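PDB 4KZS: LPP20 lipofamily protein, which is a secreted protein of Helicobacter pylori of unknown function, possibly linked to the Tol-Pal system of the outer membrane. Local coordinates for residues 16-29 with 93-105. Numbering follows the deposited sequence.
Sequences QKGYLYGSGSATSK and GIYYTRVRINQNL
The R100 guanidinium lies flat on one face of the Y19 ring, planes 2° apart, with R100 CZ 3.7 Å from the ring centroid, which makes the stack a cation-pi contact; N102 ND2 lies over the opposite face. At the guanidinium edge, R100 NH1 donates to Y21 OH (3.0 Å), with the hydroxyl 9° out of the guanidinium plane. R100 CB sits 4.0 Å from the Y21 ring centroid, a CH-pi contact. Chi1 of 64° starts the R100 chain between its backbone N and carbonyl carbon, and the extension to NE carries it alongside Y21. At the other end, the Y95 ring takes K29 N over one face, 3.5 Å from Y95 CG, and A26 O at its edge. Four antiparallel hydrogen-bonded pairs, L20–I101 to A26–Y95, join edge strand 19-26 to central strand 94-102 of the three-stranded sheet. Helix 29-53 packs against the face bearing L20, V99 and Y95. Where helix 103-121 begins, N102 OD1 caps L105 N. E84 of strand 84-91 forms a salt bridge with R100 NE and accepts from Y19 OH, so its carboxylate probably offsets the arginine's charge while Y19 adds cation-pi stabilisation, probably holding the guanidinium between partners on both neighbouring strands.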
ATOM      1  N   GLN A  16       7.131  11.727  29.794  1.00 87.07           N
ATOM      2  CA  GLN A  16       6.399  12.207  31.010  1.00104.39           C
ATOM      3  C   GLN A  16       5.507  13.409  30.684  1.00101.41           C
ATOM      4  O   GLN A  16       4.370  13.496  31.185  1.00 83.07           O
ATOM      5  CB  GLN A  16       7.392  12.580  32.123  1.00117.82           C
ATOM      6  CG  GLN A  16       6.749  13.060  33.426  1.00120.61           C
ATOM      7  CD  GLN A  16       7.612  14.070  34.183  1.00127.48           C
ATOM      8  OE1 GLN A  16       7.692  15.247  33.803  1.00123.41           O
ATOM      9  NE2 GLN A  16       8.254  13.618  35.265  1.00122.59           N
ATOM     10  N   LYS A  17       6.044  14.312  29.847  1.00111.47           N
ATOM     11  CA  LYS A  17       5.405  15.582  29.433  1.00104.18           C
ATOM     12  C   LYS A  17       4.171  15.327  28.555  1.00 98.10           C
ATOM     13  O   LYS A  17       4.263  15.375  27.326  1.00 98.39           O
ATOM     14  CB  LYS A  17       6.394  16.476  28.652  1.00109.80           C
ATOM     15  CG  LYS A  17       7.827  16.575  29.182  1.00112.99           C
ATOM     16  CD  LYS A  17       8.747  17.314  28.198  1.00112.54           C
ATOM     17  CE  LYS A  17       9.062  16.502  26.942  1.00106.75           C
ATOM     18  NZ  LYS A  17       9.774  17.286  25.894  1.00 96.23           N
ATOM     19  N   GLY A  18       3.028  15.042  29.181  1.00 86.61           N
ATOM     20  CA  GLY A  18       1.832  14.702  28.433  1.00 75.03           C
ATOM     21  C   GLY A  18       1.288  13.288  28.616  1.00 71.72           C
ATOM     22  O   GLY A  18       2.023  12.306  28.784  1.00 61.40           O
ATOM     23  N   TYR A  19      -0.035  13.212  28.563  1.00 65.63           N
ATOM     24  CA  TYR A  19      -0.775  11.985  28.598  1.00 53.46           C
ATOM     25  C   TYR A  19      -2.072  12.298  27.934  1.00 53.25           C
ATOM     26  O   TYR A  19      -2.747  13.219  28.344  1.00 67.49           O
ATOM     27  CB  TYR A  19      -1.070  11.620  30.028  1.00 49.62           C
ATOM     28  CG  TYR A  19      -0.281  10.465  30.560  1.00 50.99           C
ATOM     29  CD1 TYR A  19      -0.401   9.215  29.978  1.00 55.78           C
ATOM     30  CD2 TYR A  19       0.560  10.609  31.679  1.00 49.73           C
ATOM     31  CE1 TYR A  19       0.319   8.143  30.456  1.00 63.75           C
ATOM     32  CE2 TYR A  19       1.269   9.543  32.205  1.00 54.88           C
ATOM     33  CZ  TYR A  19       1.150   8.311  31.573  1.00 69.10           C
ATOM     34  OH  TYR A  19       1.845   7.223  32.025  1.00 73.66           O
ATOM     35  N   LEU A  20      -2.446  11.529  26.934  1.00 50.80           N
ATOM     36  CA  LEU A  20      -3.705  11.763  26.233  1.00 53.81           C
ATOM     37  C   LEU A  20      -4.734  10.730  26.643  1.00 51.88           C
ATOM     38  O   LEU A  20      -4.378   9.560  26.849  1.00 53.09           O
ATOM     39  CB  LEU A  20      -3.503  11.709  24.721  1.00 51.97           C
ATOM     40  CG  LEU A  20      -2.564  12.802  24.213  1.00 56.99           C
ATOM     41  CD1 LEU A  20      -2.345  12.644  22.719  1.00 63.17           C
ATOM     42  CD2 LEU A  20      -3.150  14.177  24.547  1.00 66.17           C
ATOM     43  N   TYR A  21      -6.001  11.150  26.753  1.00 42.87           N
ATOM     44  CA  TYR A  21      -7.056  10.253  27.225  1.00 36.61           C
ATOM     45  C   TYR A  21      -8.100   9.863  26.177  1.00 38.65           C
ATOM     46  O   TYR A  21      -8.280  10.547  25.185  1.00 48.31           O
ATOM     47  CB  TYR A  21      -7.722  10.909  28.421  1.00 35.31           C
ATOM     48  CG  TYR A  21      -6.789  10.978  29.610  1.00 36.84           C
ATOM     49  CD1 TYR A  21      -5.851  11.972  29.725  1.00 34.67           C
ATOM     50  CD2 TYR A  21      -6.810  10.009  30.571  1.00 34.40           C
ATOM     51  CE1 TYR A  21      -4.970  12.002  30.786  1.00 36.72           C
ATOM     52  CE2 TYR A  21      -5.937  10.041  31.622  1.00 35.92           C
ATOM     53  CZ  TYR A  21      -5.028  11.031  31.727  1.00 38.45           C
ATOM     54  OH  TYR A  21      -4.191  11.036  32.827  1.00 48.48           O
ATOM     55  N   GLY A  22      -8.819   8.782  26.420  1.00 34.51           N
ATOM     56  CA  GLY A  22      -9.909   8.372  25.576  1.00 35.34           C
ATOM     57  C   GLY A  22     -10.819   7.507  26.431  1.00 42.11           C
ATOM     58  O   GLY A  22     -10.338   6.895  27.415  1.00 46.20           O
ATOM     59  N   SER A  23     -12.107   7.420  26.077  1.00 39.13           N
ATOM     60  CA  SER A  23     -13.074   6.727  26.937  1.00 44.86           C
ATOM     61  C   SER A  23     -14.321   6.358  26.143  1.00 45.86           C
ATOM     62  O   SER A  23     -14.664   7.030  25.164  1.00 44.26           O
ATOM     63  CB  SER A  23     -13.502   7.634  28.069  1.00 46.13           C
ATOM     64  OG  SER A  23     -13.961   8.823  27.482  1.00 61.11           O
ATOM     65  N   GLY A  24     -15.011   5.312  26.576  1.00 35.94           N
ATOM     66  CA  GLY A  24     -16.050   4.782  25.749  1.00 42.63           C
ATOM     67  C   GLY A  24     -16.900   3.921  26.635  1.00 46.70           C
ATOM     68  O   GLY A  24     -16.442   3.495  27.694  1.00 46.78           O
ATOM     69  N   SER A  25     -18.125   3.672  26.192  1.00 50.50           N
ATOM     70  CA  SER A  25     -19.117   2.886  26.943  1.00 52.61           C
ATOM     71  C   SER A  25     -19.960   2.080  25.975  1.00 57.45           C
ATOM     72  O   SER A  25     -20.343   2.546  24.871  1.00 52.58           O
ATOM     73  CB  SER A  25     -20.046   3.794  27.737  1.00 51.22           C
ATOM     74  OG  SER A  25     -20.501   4.904  26.969  1.00 55.82           O
ATOM     75  N   ALA A  26     -20.254   0.866  26.397  1.00 62.09           N
ATOM     76  CA  ALA A  26     -20.877  -0.106  25.518  1.00 70.31           C
ATOM     77  C   ALA A  26     -21.536  -1.191  26.342  1.00 72.91           C
ATOM     78  O   ALA A  26     -21.237  -1.360  27.532  1.00 74.93           O
ATOM     79  CB  ALA A  26     -19.822  -0.715  24.603  1.00 64.40           C
ATOM     80  N   THR A  27     -22.416  -1.945  25.700  1.00 78.76           N
ATOM     81  CA  THR A  27     -23.122  -3.029  26.384  1.00 74.42           C
ATOM     82  C   THR A  27     -22.244  -4.292  26.493  1.00 69.34           C
ATOM     83  O   THR A  27     -22.713  -5.362  26.839  1.00 74.86           O
ATOM     84  CB  THR A  27     -24.465  -3.284  25.708  1.00 70.92           C
ATOM     85  OG1 THR A  27     -24.255  -3.421  24.296  1.00 80.77           O
ATOM     86  CG2 THR A  27     -25.386  -2.081  25.932  1.00 77.38           C
ATOM     87  N   SER A  28     -20.953  -4.138  26.235  1.00 66.53           N
ATOM     88  CA  SER A  28     -19.993  -5.213  26.404  1.00 69.18           C
ATOM     89  C   SER A  28     -18.609  -4.695  26.827  1.00 67.11           C
ATOM     90  O   SER A  28     -18.169  -3.651  26.350  1.00 68.60           O
ATOM     91  CB  SER A  28     -19.840  -5.962  25.093  1.00 76.66           C
ATOM     92  OG  SER A  28     -18.752  -6.862  25.217  1.00 85.26           O
ATOM     93  N   LYS A  29     -17.908  -5.430  27.688  1.00 64.67           N
ATOM     94  CA  LYS A  29     -16.597  -5.002  28.183  1.00 61.37           C
ATOM     95  C   LYS A  29     -15.615  -4.766  27.042  1.00 74.59           C
ATOM     96  O   LYS A  29     -14.973  -3.703  26.970  1.00 76.03           O
ATOM     97  CB  LYS A  29     -16.029  -6.014  29.185  1.00 65.02           C
ATOM     98  CG  LYS A  29     -14.774  -5.576  29.932  1.00 63.09           C
ATOM     99  CD  LYS A  29     -14.377  -6.664  30.921  1.00 72.17           C
ATOM    100  CE  LYS A  29     -13.118  -6.306  31.708  1.00 85.82           C
ATOM    101  NZ  LYS A  29     -12.606  -7.318  32.678  1.00 83.83           N
ATOM    102  N   GLY A  93     -25.450  -3.348  33.110  1.00 68.23           N
ATOM    103  CA  GLY A  93     -25.271  -3.859  31.771  1.00 67.20           C
ATOM    104  C   GLY A  93     -24.367  -3.015  30.899  1.00 67.82           C
ATOM    105  O   GLY A  93     -23.824  -3.509  29.909  1.00 73.59           O
ATOM    106  N   ILE A  94     -24.203  -1.742  31.227  1.00 61.80           N
ATOM    107  CA  ILE A  94     -23.266  -0.986  30.435  1.00 71.06           C
ATOM    108  C   ILE A  94     -21.861  -0.967  31.042  1.00 69.19           C
ATOM    109  O   ILE A  94     -21.689  -0.936  32.270  1.00 68.66           O
ATOM    110  CB  ILE A  94     -23.771   0.406  30.086  1.00 72.55           C
ATOM    111  CG1 ILE A  94     -23.620   1.309  31.262  1.00 78.32           C
ATOM    112  CG2 ILE A  94     -25.230   0.357  29.626  1.00 77.32           C
ATOM    113  CD1 ILE A  94     -23.434   2.730  30.807  1.00 87.59           C
ATOM    114  N   TYR A  95     -20.868  -1.040  30.158  1.00 61.59           N
ATOM    115  CA  TYR A  95     -19.477  -1.022  30.560  1.00 59.71           C
ATOM    116  C   TYR A  95     -18.844   0.297  30.157  1.00 53.54           C
ATOM    117  O   TYR A  95     -19.274   0.958  29.171  1.00 51.99           O
ATOM    118  CB  TYR A  95     -18.751  -2.193  29.933  1.00 59.21           C
ATOM    119  CG  TYR A  95     -19.401  -3.509  30.247  1.00 65.21           C
ATOM    120  CD1 TYR A  95     -20.675  -3.839  29.740  1.00 63.93           C
ATOM    121  CD2 TYR A  95     -18.741  -4.443  31.060  1.00 71.83           C
ATOM    122  CE1 TYR A  95     -21.274  -5.064  30.059  1.00 62.88           C
ATOM    123  CE2 TYR A  95     -19.320  -5.667  31.386  1.00 65.83           C
ATOM    124  CZ  TYR A  95     -20.574  -5.969  30.885  1.00 67.72           C
ATOM    125  OH  TYR A  95     -21.086  -7.187  31.244  1.00 71.87           O
ATOM    126  N   TYR A  96     -17.838   0.689  30.927  1.00 42.53           N
ATOM    127  CA  TYR A  96     -17.118   1.916  30.647  1.00 41.67           C
ATOM    128  C   TYR A  96     -15.658   1.577  30.782  1.00 44.60           C
ATOM    129  O   TYR A  96     -15.257   0.819  31.689  1.00 47.84           O
ATOM    130  CB  TYR A  96     -17.515   3.010  31.656  1.00 45.75           C
ATOM    131  CG  TYR A  96     -16.652   4.258  31.628  1.00 46.96           C
ATOM    132  CD1 TYR A  96     -16.965   5.330  30.810  1.00 44.62           C
ATOM    133  CD2 TYR A  96     -15.533   4.381  32.459  1.00 51.72           C
ATOM    134  CE1 TYR A  96     -16.178   6.480  30.805  1.00 44.93           C
ATOM    135  CE2 TYR A  96     -14.756   5.537  32.459  1.00 49.12           C
ATOM    136  CZ  TYR A  96     -15.091   6.561  31.628  1.00 42.14           C
ATOM    137  OH  TYR A  96     -14.326   7.664  31.628  1.00 49.70           O
ATOM    138  N   THR A  97     -14.856   2.144  29.889  1.00 43.88           N
ATOM    139  CA  THR A  97     -13.398   1.943  29.870  1.00 37.35           C
ATOM    140  C   THR A  97     -12.782   3.314  29.572  1.00 42.42           C
ATOM    141  O   THR A  97     -13.296   4.121  28.723  1.00 44.14           O
ATOM    142  CB  THR A  97     -12.981   0.922  28.785  1.00 37.93           C
ATOM    143  OG1 THR A  97     -13.609  -0.346  29.033  1.00 52.75           O
ATOM    144  CG2 THR A  97     -11.499   0.669  28.793  1.00 40.26           C
ATOM    145  N   ARG A  98     -11.716   3.633  30.286  1.00 41.01           N
ATOM    146  CA  ARG A  98     -10.985   4.812  29.892  1.00 40.01           C
ATOM    147  C   ARG A  98      -9.493   4.449  29.794  1.00 39.27           C
ATOM    148  O   ARG A  98      -9.006   3.662  30.581  1.00 36.89           O
ATOM    149  CB  ARG A  98     -11.269   5.879  30.911  1.00 42.26           C
ATOM    150  CG  ARG A  98     -10.504   7.169  30.738  1.00 37.52           C
ATOM    151  CD  ARG A  98     -10.216   7.559  32.180  1.00 40.72           C
ATOM    152  NE  ARG A  98     -10.487   8.953  32.335  1.00 44.09           N
ATOM    153  CZ  ARG A  98     -10.171   9.657  33.393  1.00 44.56           C
ATOM    154  NH1 ARG A  98      -9.626   9.092  34.461  1.00 41.92           N
ATOM    155  NH2 ARG A  98     -10.459  10.930  33.375  1.00 49.85           N
ATOM    156  N   VAL A  99      -8.803   5.008  28.808  1.00 34.78           N
ATOM    157  CA  VAL A  99      -7.466   4.608  28.455  1.00 32.98           C
ATOM    158  C   VAL A  99      -6.698   5.853  28.233  1.00 33.69           C
ATOM    159  O   VAL A  99      -7.265   6.902  28.037  1.00 37.23           O
ATOM    160  CB  VAL A  99      -7.389   3.833  27.135  1.00 35.72           C
ATOM    161  CG1 VAL A  99      -8.134   2.539  27.239  1.00 35.64           C
ATOM    162  CG2 VAL A  99      -8.045   4.617  26.041  1.00 37.75           C
ATOM    163  N   ARG A 100      -5.383   5.747  28.352  1.00 38.49           N
ATOM    164  CA  ARG A 100      -4.501   6.858  28.093  1.00 36.06           C
ATOM    165  C   ARG A 100      -3.176   6.363  27.588  1.00 38.34           C
ATOM    166  O   ARG A 100      -2.855   5.142  27.657  1.00 42.55           O
ATOM    167  CB  ARG A 100      -4.289   7.635  29.360  1.00 37.48           C
ATOM    168  CG  ARG A 100      -3.577   6.839  30.428  1.00 38.57           C
ATOM    169  CD  ARG A 100      -3.348   7.730  31.621  1.00 43.67           C
ATOM    170  NE  ARG A 100      -2.418   7.116  32.571  1.00 54.31           N
ATOM    171  CZ  ARG A 100      -1.845   7.788  33.578  1.00 58.01           C
ATOM    172  NH1 ARG A 100      -2.119   9.068  33.797  1.00 58.44           N
ATOM    173  NH2 ARG A 100      -1.018   7.184  34.384  1.00 51.47           N
ATOM    174  N   ILE A 101      -2.379   7.295  27.084  1.00 37.57           N
ATOM    175  CA  ILE A 101      -1.041   6.936  26.622  1.00 37.63           C
ATOM    176  C   ILE A 101      -0.191   8.119  26.742  1.00 38.74           C
ATOM    177  O   ILE A 101      -0.650   9.232  26.495  1.00 41.65           O
ATOM    178  CB  ILE A 101      -1.022   6.519  25.155  1.00 37.40           C
ATOM    179  CG1 ILE A 101       0.351   5.976  24.791  1.00 35.00           C
ATOM    180  CG2 ILE A 101      -1.451   7.673  24.217  1.00 29.85           C
ATOM    181  CD1 ILE A 101       0.344   5.076  23.550  1.00 32.79           C
ATOM    182  N   ASN A 102       1.047   7.861  27.145  1.00 46.03           N
ATOM    183  CA  ASN A 102       2.096   8.851  27.260  1.00 46.65           C
ATOM    184  C   ASN A 102       2.404   9.488  25.907  1.00 43.68           C
ATOM    185  O   ASN A 102       2.653   8.812  24.940  1.00 50.51           O
ATOM    186  CB  ASN A 102       3.325   8.139  27.773  1.00 46.66           C
ATOM    187  CG  ASN A 102       4.460   9.084  28.004  1.00 55.39           C
ATOM    188  OD1 ASN A 102       5.179   9.443  27.074  1.00 64.81           O
ATOM    189  ND2 ASN A 102       4.636   9.493  29.247  1.00 53.77           N
ATOM    190  N   GLN A 103       2.372  10.788  25.818  1.00 47.34           N
ATOM    191  CA  GLN A 103       2.674  11.418  24.550  1.00 51.68           C
ATOM    192  C   GLN A 103       3.999  11.002  23.995  1.00 54.50           C
ATOM    193  O   GLN A 103       4.100  10.721  22.787  1.00 73.81           O
ATOM    194  CB  GLN A 103       2.597  12.924  24.647  1.00 59.89           C
ATOM    195  CG  GLN A 103       1.172  13.383  24.466  1.00 75.84           C
ATOM    196  CD  GLN A 103       1.050  14.879  24.356  1.00 87.27           C
ATOM    197  OE1 GLN A 103       1.062  15.595  25.372  1.00 93.80           O
ATOM    198  NE2 GLN A 103       0.929  15.369  23.117  1.00 76.60           N
ATOM    199  N   ASN A 104       5.010  10.917  24.847  1.00 45.50           N
ATOM    200  CA  ASN A 104       6.318  10.537  24.342  1.00 46.31           C
ATOM    201  C   ASN A 104       6.394   9.070  23.894  1.00 43.90           C
ATOM    202  O   ASN A 104       6.956   8.759  22.843  1.00 43.81           O
ATOM    203  CB  ASN A 104       7.438  10.968  25.300  1.00 54.51           C
ATOM    204  CG  ASN A 104       7.534  12.498  25.416  1.00 64.13           C
ATOM    205  OD1 ASN A 104       7.470  13.217  24.401  1.00 64.37           O
ATOM    206  ND2 ASN A 104       7.665  13.008  26.656  1.00 75.93           N
ATOM    207  N   LEU A 105       5.814   8.167  24.666  1.00 36.63           N
ATOM    208  CA  LEU A 105       5.733   6.792  24.221  1.00 37.28           C
ATOM    209  C   LEU A 105       4.919   6.665  22.932  1.00 43.71           C
ATOM    210  O   LEU A 105       5.155   5.764  22.109  1.00 50.14           O
ATOM    211  CB  LEU A 105       5.067   5.948  25.294  1.00 38.66           C
ATOM    212  CG  LEU A 105       6.119   5.410  26.274  1.00 37.16           C
ATOM    213  CD1 LEU A 105       5.452   4.650  27.395  1.00 29.19           C
ATOM    214  CD2 LEU A 105       6.960   4.451  25.426  1.00 35.77           C
TER